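Local coordinates for acylneuraminate lyase (Mycoplasma synoviae, PDB 4N4P), which adopts the TIM-barrel fold of the dihydrodipicolinate synthetase family and forms an assembly of four chains, at residues Glu31-Leu36 with Ala70-Gly75; Lys23-Gly28 with Gly265-Tyr270; Phe4-Gly9 with Arg76-Ala81. All blocks are in the same frame, centred on the assembly; numbering follows the deposited sequence.

Contact 1 of 3, residues Glu31-Leu36 with Ala70-Gly75; sequences EVVNFL and AEANAG
V33 and A72 face each other where helix 26-39 runs beside the end of helix 59-73, their CA atoms 6.4 Å apart. V33 reaches across with its CG1 branch, which stands anti to the backbone N (chi1 173°) and lies 3.8 Å from A72 CB. The same methyl comes within 3.7 Å of N73 N, so it rests against the second helix's backbone as well as its side chain. A branched valine on one side and a single methyl on the other suit two helices this close; V33 also packs on I45 of strand 44-47. N34 is partly exposed and approaches the other helix through OD1. With CG beside its own backbone N (chi1 -65°), OD1 is turned toward A72 O, 3.9 Å away. Both oxygens are acceptors, and a water joins them by donating to each: 2.8 Å to N34 OD1 and 3.0 Å to A72 O. R76 NH2 supplies a further donor to both. The N73 amide has a different partner: OD1 takes the N-H of V77, just past the helix end. Valine-on-alanine packing beside a water-bridged pair of oxygens joins two successive helices of the outer layer in a TIM barrel.

Contact 2 of 3, residues Lys23-Gly28 with Gly265-Tyr270; sequences KLHKAG and GVDAGY
The backbones come closest at G28 and D267, with CA atoms 5.0 Å apart, where the first turn of helix 26-39 meets an inverse gamma turn centred on D267 and closed by A268 N to V266 O. Glycine suits this place: D267 O sits 3.2 Å from G28 CA, on the side where another residue would carry its CB. H25, the N-cap residue, sends its ring over to D267, and NE2 donates to D267 OD2 at 2.7 Å in a nearly straight bond (167°). The acceptor lies close to the imidazole plane, yet the N-H arrives from above the carboxylate, 67° out of its plane. Within this TIM barrel, the bond ties the start of helix 26-39 to the loop that follows helix 253-263, a helix ended by a Schellman motif with G265 at C-prime. The imidazole CG is anti to the backbone N (chi1 -173°), which carries the ring alongside the helix start, with G28 N 3.5 Å above one face, offset toward the rim. D267 O lies at the ring edge, in plane, 3.6 Å from H25 CD2. The backbone N-H of D267 is taken by E31 OE1.

Contact 3 of 3, residues Phe4-Gly9 with Arg76-Ala81; sequences FDKFKG and RVTLIA
The F7 ring overlaps the T78 methyl, with CE1 3.8 Å from T78 CG2 in an oblique approach. This packing belongs to the N-terminal end of a TIM barrel: the short 3-10 turn at residues 5-7, just ahead of strand 9-12, lies against the start of strand 78-82. Strand alternation aims T78 and I80 at the turn while L79 points away from it. I80 adds its CD1 methyl at the edge of the phenylalanine ring, near the ring plane and 4.0 Å from F7 CD1. A large flat side chain suits the spot because F7 also touches L187 and M189 of strand 187-190. One face of the ring is occupied from within the turn by K6 CG, 3.7 Å above the plane and offset toward the rim. That methylene gets there because K6 places CG between its backbone N and carbonyl carbon; the bent lysine chain then leads away from strand 78-82, and NZ forms a salt bridge with D104. Threonine suits position 78, since its two branches do different work. With OG1 beside the backbone N (chi1 -57°), CG2 falls anti to that N and meets the aromatic ring, while OG1 donates to a backbone carbonyl. The hydrogen bond satisfies a carbonyl of the 3-10 turn and fixes the rotation of the threonine side chain. T78 OG1 stands 2.7 Å from K6 O, at a C=O...donor angle of 134° and tilted 21° from the carbonyl plane.

Overall arrangement
Contact 1 lies between the other two: its centre is about 13 Å from that of each, whereas contacts 2 and 3 have centres about 24 Å apart and nearest atoms about 11 Å apart. Contacts 1 and 2 share helix 26-39, where F35 packs on V266. Toward contact 3, a short turn leads from helix 59-73 to strand 78-82, and N73 packs on L79. Along the chain, contact 1 is nested within the loops closed by both others, which themselves cross. The barrel's N-terminal end, two neighbouring outer helices and a loop near the C-terminus are thereby joined through adjoining contacts in one fold.

Contact 1 of 3, residues Glu31-Leu36 with Ala70-Gly75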
loop_
_atom_site.group_PDB
_atom_site.type_symbol
_atom_site.label_atom_id
_atom_site.label_comp_id
_atom_site.label_asym_id
_atom_site.label_seq_id
_atom_site.Cartn_x
_atom_site.Cartn_y
_atom_site.Cartn_z
ATOM N N GLU A 31 17.501 14.336 -35.487
ATOM C CA GLU A 31 16.227 14.964 -35.870
ATOM C C GLU A 31 15.357 15.250 -34.644
ATOM O O GLU A 31 14.694 16.269 -34.591
ATOM C CB GLU A 31 15.432 14.098 -36.848
ATOM C CG GLU A 31 16.081 13.949 -38.230
ATOM C CD GLU A 31 15.125 13.348 -39.247
ATOM O OE1 GLU A 31 13.884 13.549 -39.136
ATOM O OE2 GLU A 31 15.622 12.677 -40.179
ATOM N N VAL A 32 15.334 14.336 -33.684
ATOM C CA VAL A 32 14.560 14.582 -32.462
ATOM C C VAL A 32 15.119 15.801 -31.723
ATOM O O VAL A 32 14.363 16.625 -31.241
ATOM C CB VAL A 32 14.541 13.348 -31.547
ATOM C CG1 VAL A 32 14.111 13.702 -30.114
ATOM C CG2 VAL A 32 13.627 12.271 -32.170
ATOM N N VAL A 33 16.444 15.889 -31.602
ATOM C CA VAL A 33 17.058 17.055 -30.933
ATOM C C VAL A 33 16.641 18.353 -31.630
ATOM O O VAL A 33 16.172 19.301 -30.980
ATOM C CB VAL A 33 18.609 16.923 -30.804
ATOM C CG1 VAL A 33 19.259 18.252 -30.263
ATOM C CG2 VAL A 33 18.976 15.764 -29.889
ATOM N N ASN A 34 16.777 18.414 -32.964
ATOM C CA ASN A 34 16.355 19.614 -33.681
ATOM C C ASN A 34 14.886 19.947 -33.477
ATOM O O ASN A 34 14.530 21.111 -33.354
ATOM C CB ASN A 34 16.652 19.508 -35.187
ATOM C CG ASN A 34 18.149 19.452 -35.511
ATOM O OD1 ASN A 34 19.020 19.799 -34.706
ATOM N ND2 ASN A 34 18.446 19.028 -36.742
ATOM N N PHE A 35 14.022 18.930 -33.475
ATOM C CA PHE A 35 12.594 19.137 -33.260
ATOM C C PHE A 35 12.365 19.787 -31.880
ATOM O O PHE A 35 11.630 20.781 -31.752
ATOM C CB PHE A 35 11.862 17.785 -33.370
ATOM C CG PHE A 35 10.391 17.851 -33.069
ATOM C CD1 PHE A 35 9.506 18.442 -33.961
ATOM C CD2 PHE A 35 9.890 17.278 -31.886
ATOM C CE1 PHE A 35 8.129 18.473 -33.686
ATOM C CE2 PHE A 35 8.541 17.301 -31.608
ATOM C CZ PHE A 35 7.653 17.895 -32.509
ATOM N N LEU A 36 13.049 19.268 -30.870
ATOM C CA LEU A 36 12.888 19.783 -29.500
ATOM C C LEU A 36 13.382 21.226 -29.384
ATOM O O LEU A 36 12.711 22.094 -28.809
ATOM C CB LEU A 36 13.619 18.884 -28.498
ATOM C CG LEU A 36 13.057 17.452 -28.430
ATOM C CD1 LEU A 36 13.826 16.598 -27.416
ATOM C CD2 LEU A 36 11.560 17.536 -28.073
ATOM N N ALA A 70 24.874 15.826 -28.136
ATOM C CA ALA A 70 25.761 16.971 -27.926
ATOM C C ALA A 70 26.131 17.613 -29.264
ATOM O O ALA A 70 26.135 18.841 -29.376
ATOM C CB ALA A 70 26.983 16.564 -27.170
ATOM N N GLU A 71 26.400 16.778 -30.269
ATOM C CA GLU A 71 26.626 17.237 -31.650
ATOM C C GLU A 71 25.465 18.008 -32.244
ATOM O O GLU A 71 25.627 19.152 -32.680
ATOM C CB GLU A 71 27.008 16.052 -32.556
ATOM C CG GLU A 71 28.364 15.472 -32.183
ATOM C CD GLU A 71 28.758 14.260 -33.019
ATOM O OE1 GLU A 71 27.994 13.867 -33.940
ATOM O OE2 GLU A 71 29.846 13.707 -32.739
ATOM N N ALA A 72 24.284 17.392 -32.254
ATOM C CA ALA A 72 23.080 18.023 -32.773
ATOM C C ALA A 72 22.702 19.298 -32.036
ATOM O O ALA A 72 22.249 20.268 -32.654
ATOM C CB ALA A 72 21.905 17.034 -32.727
ATOM N N ASN A 73 22.828 19.276 -30.719
ATOM C CA ASN A 73 22.451 20.449 -29.915
ATOM C C ASN A 73 23.390 21.623 -30.223
ATOM O O ASN A 73 22.932 22.756 -30.334
ATOM C CB ASN A 73 22.528 20.128 -28.441
ATOM C CG ASN A 73 22.198 21.318 -27.581
ATOM O OD1 ASN A 73 21.196 22.009 -27.807
ATOM N ND2 ASN A 73 23.048 21.578 -26.603
ATOM N N ALA A 74 24.686 21.309 -30.387
ATOM C CA ALA A 74 25.728 22.320 -30.627
ATOM C C ALA A 74 25.605 23.482 -29.626
ATOM O O ALA A 74 25.663 24.648 -30.008
ATOM C CB ALA A 74 25.634 22.837 -32.073
ATOM N N GLY A 75 25.373 23.152 -28.359
ATOM C CA GLY A 75 25.291 24.125 -27.272
ATOM C C GLY A 75 24.082 25.056 -27.241
ATOM O O GLY A 75 24.071 26.009 -26.460
HETATM O O HOH W 1 21.598 20.323 -35.574
#

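Contact 2 of 3, residues Lys23-Gly28 with Gly265-Tyr270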
loop_
_atom_site.group_PDB
_atom_site.type_symbol
_atom_site.label_atom_id
_atom_site.label_comp_id
_atom_site.label_asym_id
_atom_site.label_seq_id
_atom_site.Cartn_x
_atom_site.Cartn_y
_atom_site.Cartn_z
ATOM N N LYS A 23 17.427 -1.403 -34.003
ATOM C CA LYS A 23 18.775 -0.825 -34.013
ATOM C C LYS A 23 18.682 0.622 -33.541
ATOM O O LYS A 23 17.717 1.299 -33.869
ATOM C CB LYS A 23 19.366 -0.830 -35.421
ATOM C CG LYS A 23 19.619 -2.229 -36.018
ATOM C CD LYS A 23 20.416 -2.144 -37.354
ATOM C CE LYS A 23 19.686 -1.344 -38.448
ATOM N NZ LYS A 23 18.354 -1.941 -38.792
ATOM N N LEU A 24 19.687 1.112 -32.819
ATOM C CA LEU A 24 19.750 2.559 -32.568
ATOM C C LEU A 24 19.686 3.328 -33.882
ATOM O O LEU A 24 20.499 3.083 -34.801
ATOM C CB LEU A 24 21.029 2.945 -31.816
ATOM C CG LEU A 24 21.144 4.424 -31.448
ATOM C CD1 LEU A 24 20.006 4.836 -30.508
ATOM C CD2 LEU A 24 22.495 4.668 -30.803
ATOM N N HIS A 25 18.728 4.242 -33.996
ATOM C CA HIS A 25 18.602 5.044 -35.214
ATOM C C HIS A 25 19.319 6.396 -35.076
ATOM O O HIS A 25 18.744 7.387 -34.605
ATOM C CB HIS A 25 17.142 5.207 -35.631
ATOM C CG HIS A 25 16.975 5.886 -36.952
ATOM N ND1 HIS A 25 17.782 5.607 -38.039
ATOM C CD2 HIS A 25 16.088 6.814 -37.368
ATOM C CE1 HIS A 25 17.409 6.357 -39.061
ATOM N NE2 HIS A 25 16.379 7.095 -38.680
ATOM N N LYS A 26 20.592 6.403 -35.473
ATOM C CA LYS A 26 21.500 7.502 -35.165
ATOM C C LYS A 26 21.036 8.805 -35.780
ATOM O O LYS A 26 21.028 9.815 -35.085
ATOM C CB LYS A 26 22.944 7.173 -35.596
ATOM C CG LYS A 26 23.446 5.865 -35.034
ATOM C CD LYS A 26 24.944 5.933 -34.775
ATOM C CE LYS A 26 25.628 4.596 -34.880
ATOM N NZ LYS A 26 26.572 4.659 -36.034
ATOM N N ALA A 27 20.613 8.782 -37.049
ATOM C CA ALA A 27 20.121 9.989 -37.718
ATOM C C ALA A 27 18.875 10.520 -37.031
ATOM O O ALA A 27 18.629 11.734 -37.011
ATOM C CB ALA A 27 19.823 9.711 -39.216
ATOM N N GLY A 28 18.068 9.602 -36.501
ATOM C CA GLY A 28 16.859 9.999 -35.772
ATOM C C GLY A 28 17.141 10.780 -34.492
ATOM O O GLY A 28 16.375 11.679 -34.126
ATOM N N GLY A 265 6.819 14.661 -39.216
ATOM C CA GLY A 265 7.934 14.431 -40.173
ATOM C C GLY A 265 9.295 14.190 -39.527
ATOM O O GLY A 265 10.354 14.298 -40.198
ATOM N N VAL A 266 9.282 13.885 -38.228
ATOM C CA VAL A 266 10.510 13.661 -37.468
ATOM C C VAL A 266 10.787 12.157 -37.426
ATOM O O VAL A 266 9.929 11.372 -37.036
ATOM C CB VAL A 266 10.388 14.233 -36.015
ATOM C CG1 VAL A 266 11.677 14.006 -35.207
ATOM C CG2 VAL A 266 10.043 15.720 -36.060
ATOM N N ASP A 267 11.982 11.765 -37.832
ATOM C CA ASP A 267 12.360 10.358 -37.917
ATOM C C ASP A 267 12.653 9.793 -36.521
ATOM O O ASP A 267 13.765 9.346 -36.228
ATOM C CB ASP A 267 13.575 10.227 -38.855
ATOM C CG ASP A 267 13.761 8.829 -39.432
ATOM O OD1 ASP A 267 12.916 7.932 -39.235
ATOM O OD2 ASP A 267 14.786 8.639 -40.144
ATOM N N ALA A 268 11.626 9.783 -35.665
ATOM C CA ALA A 268 11.765 9.397 -34.272
ATOM C C ALA A 268 11.781 7.896 -34.024
ATOM O O ALA A 268 12.065 7.458 -32.908
ATOM C CB ALA A 268 10.647 10.057 -33.426
ATOM N N GLY A 269 11.439 7.108 -35.046
ATOM C CA GLY A 269 11.537 5.651 -34.952
ATOM C C GLY A 269 10.537 5.011 -34.012
ATOM O O GLY A 269 9.429 5.522 -33.836
ATOM N N TYR A 270 10.919 3.864 -33.461
ATOM C CA TYR A 270 10.030 3.017 -32.659
ATOM C C TYR A 270 10.638 2.678 -31.313
ATOM O O TYR A 270 11.832 2.905 -31.070
ATOM C CB TYR A 270 9.656 1.734 -33.448
ATOM C CG TYR A 270 8.913 2.096 -34.727
ATOM C CD1 TYR A 270 7.524 2.094 -34.759
ATOM C CD2 TYR A 270 9.599 2.538 -35.866
ATOM C CE1 TYR A 270 6.826 2.472 -35.899
ATOM C CE2 TYR A 270 8.905 2.932 -37.015
ATOM C CZ TYR A 270 7.522 2.887 -37.017
ATOM O OH TYR A 270 6.829 3.262 -38.144
#

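Contact 3 of 3, residues Phe4-Gly9 with Arg76-Ala81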
loop_
_atom_site.group_PDB
_atom_site.type_symbol
_atom_site.label_atom_id
_atom_site.label_comp_id
_atom_site.label_asym_id
_atom_site.label_seq_id
_atom_site.Cartn_x
_atom_site.Cartn_y
_atom_site.Cartn_z
ATOM N N PHE A 4 21.540 29.060 -11.154
ATOM C CA PHE A 4 21.008 27.892 -11.855
ATOM C C PHE A 4 20.053 28.297 -12.979
ATOM O O PHE A 4 19.137 27.548 -13.339
ATOM C CB PHE A 4 20.249 27.001 -10.862
ATOM C CG PHE A 4 21.127 26.283 -9.868
ATOM C CD1 PHE A 4 22.255 25.571 -10.288
ATOM C CD2 PHE A 4 20.771 26.247 -8.522
ATOM C CE1 PHE A 4 23.050 24.876 -9.346
ATOM C CE2 PHE A 4 21.553 25.557 -7.582
ATOM C CZ PHE A 4 22.682 24.875 -7.996
ATOM N N ASP A 5 20.284 29.471 -13.554
ATOM C CA ASP A 5 19.377 30.006 -14.563
ATOM C C ASP A 5 19.258 29.128 -15.808
ATOM O O ASP A 5 18.175 29.028 -16.391
ATOM C CB ASP A 5 19.752 31.431 -14.926
ATOM C CG ASP A 5 19.408 32.427 -13.819
ATOM O OD1 ASP A 5 18.858 32.054 -12.743
ATOM O OD2 ASP A 5 19.692 33.610 -14.050
ATOM N N LYS A 6 20.330 28.428 -16.177
ATOM C CA LYS A 6 20.253 27.559 -17.338
ATOM C C LYS A 6 19.385 26.310 -17.099
ATOM O O LYS A 6 19.122 25.563 -18.038
ATOM C CB LYS A 6 21.641 27.128 -17.811
ATOM C CG LYS A 6 22.279 26.104 -16.897
ATOM C CD LYS A 6 23.791 26.223 -16.813
ATOM C CE LYS A 6 24.510 25.323 -17.713
ATOM N NZ LYS A 6 25.886 24.956 -17.224
ATOM N N PHE A 7 18.949 26.103 -15.861
ATOM C CA PHE A 7 18.097 24.949 -15.561
ATOM C C PHE A 7 16.633 25.340 -15.390
ATOM O O PHE A 7 15.815 24.525 -14.952
ATOM C CB PHE A 7 18.586 24.241 -14.316
ATOM C CG PHE A 7 19.952 23.634 -14.476
ATOM C CD1 PHE A 7 20.112 22.468 -15.249
ATOM C CD2 PHE A 7 21.065 24.205 -13.852
ATOM C CE1 PHE A 7 21.343 21.879 -15.385
ATOM C CE2 PHE A 7 22.328 23.627 -14.004
ATOM C CZ PHE A 7 22.464 22.451 -14.768
ATOM N N LYS A 8 16.321 26.578 -15.727
ATOM C CA LYS A 8 14.923 27.054 -15.701
ATOM C C LYS A 8 14.199 26.606 -16.945
ATOM O O LYS A 8 14.776 26.597 -18.040
ATOM C CB LYS A 8 14.892 28.566 -15.603
ATOM C CG LYS A 8 15.369 29.026 -14.218
ATOM C CD LYS A 8 15.502 30.535 -14.073
ATOM C CE LYS A 8 15.839 30.859 -12.620
ATOM N NZ LYS A 8 15.703 32.337 -12.375
ATOM N N GLY A 9 12.928 26.249 -16.782
ATOM C CA GLY A 9 12.054 26.031 -17.911
ATOM C C GLY A 9 11.781 24.562 -18.187
ATOM O O GLY A 9 11.767 23.721 -17.265
ATOM N N ARG A 76 23.059 24.789 -28.059
ATOM C CA ARG A 76 21.894 25.689 -28.135
ATOM C C ARG A 76 21.067 25.703 -26.847
ATOM O O ARG A 76 20.710 26.768 -26.342
ATOM C CB ARG A 76 20.993 25.352 -29.316
ATOM C CG ARG A 76 21.596 25.769 -30.657
ATOM C CD ARG A 76 20.732 25.309 -31.797
ATOM N NE ARG A 76 20.735 23.855 -31.982
ATOM C CZ ARG A 76 19.894 23.209 -32.778
ATOM N NH1 ARG A 76 18.932 23.876 -33.430
ATOM N NH2 ARG A 76 19.989 21.893 -32.909
ATOM N N VAL A 77 20.768 24.516 -26.327
ATOM C CA VAL A 77 20.000 24.425 -25.084
ATOM C C VAL A 77 20.771 23.651 -24.023
ATOM O O VAL A 77 21.800 23.058 -24.305
ATOM C CB VAL A 77 18.581 23.823 -25.326
ATOM C CG1 VAL A 77 17.809 24.638 -26.376
ATOM C CG2 VAL A 77 18.653 22.312 -25.678
ATOM N N THR A 78 20.272 23.668 -22.791
ATOM C CA THR A 78 20.933 22.991 -21.656
ATOM C C THR A 78 20.779 21.489 -21.841
ATOM O O THR A 78 19.731 21.054 -22.309
ATOM C CB THR A 78 20.275 23.458 -20.346
ATOM O OG1 THR A 78 20.384 24.898 -20.280
ATOM C CG2 THR A 78 20.936 22.826 -19.077
ATOM N N LEU A 79 21.810 20.723 -21.494
ATOM C CA LEU A 79 21.730 19.258 -21.614
ATOM C C LEU A 79 21.970 18.577 -20.298
ATOM O O LEU A 79 22.903 18.902 -19.590
ATOM C CB LEU A 79 22.745 18.736 -22.638
ATOM C CG LEU A 79 22.583 19.165 -24.108
ATOM C CD1 LEU A 79 23.692 18.585 -24.965
ATOM C CD2 LEU A 79 21.208 18.780 -24.675
ATOM N N ILE A 80 21.124 17.603 -19.980
ATOM C CA ILE A 80 21.297 16.759 -18.814
ATOM C C ILE A 80 21.231 15.320 -19.277
ATOM O O ILE A 80 20.349 14.965 -20.039
ATOM C CB ILE A 80 20.201 17.002 -17.747
ATOM C CG1 ILE A 80 20.114 18.497 -17.380
ATOM C CG2 ILE A 80 20.480 16.169 -16.508
ATOM C CD1 ILE A 80 18.985 18.822 -16.416
ATOM N N ALA A 81 22.188 14.500 -18.839
ATOM C CA ALA A 81 22.204 13.076 -19.181
ATOM C C ALA A 81 21.972 12.213 -17.957
ATOM O O ALA A 81 22.707 12.312 -16.983
ATOM C CB ALA A 81 23.579 12.686 -19.806
#